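Local coordinates for protein D-glycerate 2-kinase (Thermotoga maritima, PDB 2B8N) that catalyses the magnesium- and ATP-dependent phosphorylation of D-glycerate to 2-phosphoglycerate, a step in the degradation of serine via 3-hydroxypyruvate, at residues L49-L54 against N124-V129. Sequence-based numbering, arbitrary orientation.
Sequences LDRVIL and NENDTV
Over one face of the Arg51 guanidinium, toward its rim, sits ND2 of Asn126, 3.6 Å from Arg51 NE, with the amide plane tilted 34° to that of the guanidinium. At the edge of the same group lies the carboxylate of Asp127, which forms a salt bridge: NH1 of Arg51 is 2.6 Å from OD1 of Asp127, although the accompanying hydrogen bond is bent and weak. The arginine chain starts beside its own backbone N (chi1 -60°) and bends at chi3, a course that carries CD past the carbonyl oxygen of Asn126 and brings NH1 to the carboxylate. A second anchor holds Asp127, since its OD2 accepts the backbone N-H of Asn124 on the anti side at 3.1 Å, across the type I turn Asn124-Asp127. Were Arg51 replaced by alanine, the carboxylate of Asp127 would probably be left without its cationic mate, and ND2 of Asn126 without the flat group it lies against. After the turn, the segment runs into strand 128-133, which pairs in parallel with strand 52-57; the two are the middle strands of a six-stranded parallel sheet in an alpha/beta domain. Two backbone bonds begin the pairing: Thr128 N to Arg51 O at 3.2 Å, and Ile53 N to Thr128 O at 3.0 Å. Ile53 and Val129 meet loosely on one side of the sheet. Just before the strands begin, a water donates to the carbonyl oxygens of Asp50 and Asn126 and accepts from OG1 of Thr128, joining the two loops.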
ATOM      1  N   LEU A  49       7.199  -7.165  24.175  1.00 26.39           N
ATOM      2  CA  LEU A  49       8.258  -7.920  23.558  1.00 26.35           C
ATOM      3  C   LEU A  49       9.575  -7.772  24.329  1.00 26.66           C
ATOM      4  O   LEU A  49       9.825  -6.750  24.966  1.00 26.40           O
ATOM      5  CB  LEU A  49       8.422  -7.517  22.091  1.00 25.97           C
ATOM      6  CG  LEU A  49       7.209  -7.757  21.184  1.00 27.29           C
ATOM      7  CD1 LEU A  49       7.591  -7.558  19.706  1.00 25.86           C
ATOM      8  CD2 LEU A  49       6.585  -9.137  21.417  1.00 24.96           C
ATOM      9  N   ASP A  50      10.386  -8.831  24.275  1.00 26.53           N
ATOM     10  CA  ASP A  50      11.681  -8.893  24.938  1.00 26.85           C
ATOM     11  C   ASP A  50      12.693  -9.634  24.076  1.00 26.76           C
ATOM     12  O   ASP A  50      12.301 -10.447  23.208  1.00 26.74           O
ATOM     13  CB  ASP A  50      11.524  -9.633  26.263  1.00 25.23           C
ATOM     14  CG  ASP A  50      10.827  -8.803  27.311  1.00 27.30           C
ATOM     15  OD1 ASP A  50      11.340  -7.701  27.620  1.00 27.85           O
ATOM     16  OD2 ASP A  50       9.781  -9.248  27.844  1.00 31.24           O
ATOM     17  N   ARG A  51      13.983  -9.373  24.319  1.00 26.67           N
ATOM     18  CA  ARG A  51      15.070 -10.070  23.609  1.00 25.93           C
ATOM     19  C   ARG A  51      14.910  -9.948  22.089  1.00 26.66           C
ATOM     20  O   ARG A  51      14.926 -10.960  21.388  1.00 26.52           O
ATOM     21  CB  ARG A  51      15.064 -11.559  23.970  1.00 26.44           C
ATOM     22  CG  ARG A  51      15.261 -11.880  25.413  1.00 20.12           C
ATOM     23  CD  ARG A  51      15.316 -13.377  25.601  1.00 20.89           C
ATOM     24  NE  ARG A  51      16.507 -13.726  26.360  1.00 28.85           N
ATOM     25  CZ  ARG A  51      17.606 -14.308  25.875  1.00 25.38           C
ATOM     26  NH1 ARG A  51      17.706 -14.650  24.603  1.00 28.73           N
ATOM     27  NH2 ARG A  51      18.621 -14.548  26.696  1.00 26.20           N
ATOM     28  N   VAL A  52      14.760  -8.708  21.613  1.00 27.21           N
ATOM     29  CA  VAL A  52      14.286  -8.411  20.262  1.00 27.85           C
ATOM     30  C   VAL A  52      15.458  -8.162  19.294  1.00 27.98           C
ATOM     31  O   VAL A  52      16.407  -7.439  19.615  1.00 29.24           O
ATOM     32  CB  VAL A  52      13.268  -7.169  20.277  1.00 28.35           C
ATOM     33  CG1 VAL A  52      12.788  -6.803  18.896  1.00 24.36           C
ATOM     34  CG2 VAL A  52      12.057  -7.431  21.197  1.00 28.83           C
ATOM     35  N   ILE A  53      15.402  -8.825  18.141  1.00 27.33           N
ATOM     36  CA  ILE A  53      16.182  -8.464  16.975  1.00 26.70           C
ATOM     37  C   ILE A  53      15.182  -7.822  16.024  1.00 25.97           C
ATOM     38  O   ILE A  53      14.217  -8.439  15.624  1.00 23.80           O
ATOM     39  CB  ILE A  53      16.868  -9.687  16.314  1.00 27.58           C
ATOM     40  CG1 ILE A  53      18.019 -10.207  17.200  1.00 27.82           C
ATOM     41  CG2 ILE A  53      17.423  -9.314  14.927  1.00 24.33           C
ATOM     42  CD1 ILE A  53      17.597 -10.839  18.496  1.00 25.65           C
ATOM     43  N   LEU A  54      15.425  -6.568  15.679  1.00 27.22           N
ATOM     44  CA  LEU A  54      14.497  -5.785  14.865  1.00 27.61           C
ATOM     45  C   LEU A  54      14.974  -5.831  13.413  1.00 28.49           C
ATOM     46  O   LEU A  54      16.148  -5.519  13.121  1.00 26.51           O
ATOM     47  CB  LEU A  54      14.414  -4.345  15.398  1.00 26.48           C
ATOM     48  CG  LEU A  54      13.642  -3.246  14.649  1.00 29.54           C
ATOM     49  CD1 LEU A  54      13.346  -2.055  15.600  1.00 27.95           C
ATOM     50  CD2 LEU A  54      14.385  -2.769  13.379  1.00 31.80           C
ATOM     51  N   ASN A 124      17.749 -18.663  19.590  1.00 29.09           N
ATOM     52  CA  ASN A 124      17.091 -19.684  20.402  1.00 29.35           C
ATOM     53  C   ASN A 124      15.591 -19.360  20.626  1.00 28.96           C
ATOM     54  O   ASN A 124      15.110 -18.277  20.275  1.00 25.14           O
ATOM     55  CB  ASN A 124      17.854 -19.894  21.723  1.00 27.93           C
ATOM     56  CG  ASN A 124      18.143 -18.592  22.441  1.00 31.07           C
ATOM     57  OD1 ASN A 124      17.232 -17.926  22.927  1.00 29.73           O
ATOM     58  ND2 ASN A 124      19.414 -18.213  22.496  1.00 35.71           N
ATOM     59  N   GLU A 125      14.879 -20.330  21.197  1.00 30.37           N
ATOM     60  CA  GLU A 125      13.423 -20.264  21.450  1.00 31.49           C
ATOM     61  C   GLU A 125      12.995 -19.048  22.271  1.00 30.23           C
ATOM     62  O   GLU A 125      11.826 -18.662  22.247  1.00 30.70           O
ATOM     63  CB  GLU A 125      12.927 -21.519  22.223  1.00 30.90           C
ATOM     64  CG  GLU A 125      13.700 -22.868  22.033  1.00 38.18           C
ATOM     65  CD  GLU A 125      15.134 -22.891  22.628  1.00 42.73           C
ATOM     66  OE1 GLU A 125      15.316 -23.020  23.875  1.00 40.90           O
ATOM     67  OE2 GLU A 125      16.085 -22.792  21.812  1.00 41.81           O
ATOM     68  N   ASN A 126      13.945 -18.473  23.003  1.00 29.34           N
ATOM     69  CA  ASN A 126      13.696 -17.364  23.913  1.00 27.96           C
ATOM     70  C   ASN A 126      13.772 -16.008  23.196  1.00 27.83           C
ATOM     71  O   ASN A 126      13.387 -14.986  23.763  1.00 27.55           O
ATOM     72  CB  ASN A 126      14.711 -17.441  25.069  1.00 29.02           C
ATOM     73  CG  ASN A 126      14.094 -17.191  26.418  1.00 30.27           C
ATOM     74  OD1 ASN A 126      12.898 -17.404  26.598  1.00 32.86           O
ATOM     75  ND2 ASN A 126      14.917 -16.753  27.396  1.00 21.88           N
ATOM     76  N   ASP A 127      14.224 -16.007  21.939  1.00 27.55           N
ATOM     77  CA  ASP A 127      14.410 -14.773  21.195  1.00 27.55           C
ATOM     78  C   ASP A 127      13.216 -14.454  20.354  1.00 28.06           C
ATOM     79  O   ASP A 127      12.405 -15.334  20.087  1.00 31.03           O
ATOM     80  CB  ASP A 127      15.648 -14.897  20.334  1.00 27.86           C
ATOM     81  CG  ASP A 127      16.895 -14.981  21.166  1.00 27.26           C
ATOM     82  OD1 ASP A 127      17.028 -14.161  22.097  1.00 25.89           O
ATOM     83  OD2 ASP A 127      17.738 -15.855  20.897  1.00 32.80           O
ATOM     84  N   THR A 128      13.086 -13.189  19.971  1.00 26.85           N
ATOM     85  CA  THR A 128      11.977 -12.734  19.141  1.00 27.81           C
ATOM     86  C   THR A 128      12.490 -11.777  18.048  1.00 27.77           C
ATOM     87  O   THR A 128      13.257 -10.845  18.332  1.00 24.47           O
ATOM     88  CB  THR A 128      10.894 -12.035  20.023  1.00 27.75           C
ATOM     89  OG1 THR A 128      10.313 -12.989  20.927  1.00 33.04           O
ATOM     90  CG2 THR A 128       9.776 -11.418  19.188  1.00 29.92           C
ATOM     91  N   VAL A 129      12.095 -12.043  16.795  1.00 27.49           N
ATOM     92  CA  VAL A 129      12.341 -11.119  15.696  1.00 27.80           C
ATOM     93  C   VAL A 129      11.105 -10.224  15.540  1.00 28.31           C
ATOM     94  O   VAL A 129       9.958 -10.715  15.419  1.00 29.37           O
ATOM     95  CB  VAL A 129      12.706 -11.831  14.379  1.00 26.34           C
ATOM     96  CG1 VAL A 129      12.787 -10.838  13.272  1.00 25.55           C
ATOM     97  CG2 VAL A 129      14.056 -12.541  14.526  1.00 29.39           C
TER
HETATM   98  O   HOH W   1      11.774 -13.054  23.359  1.00 20.69           O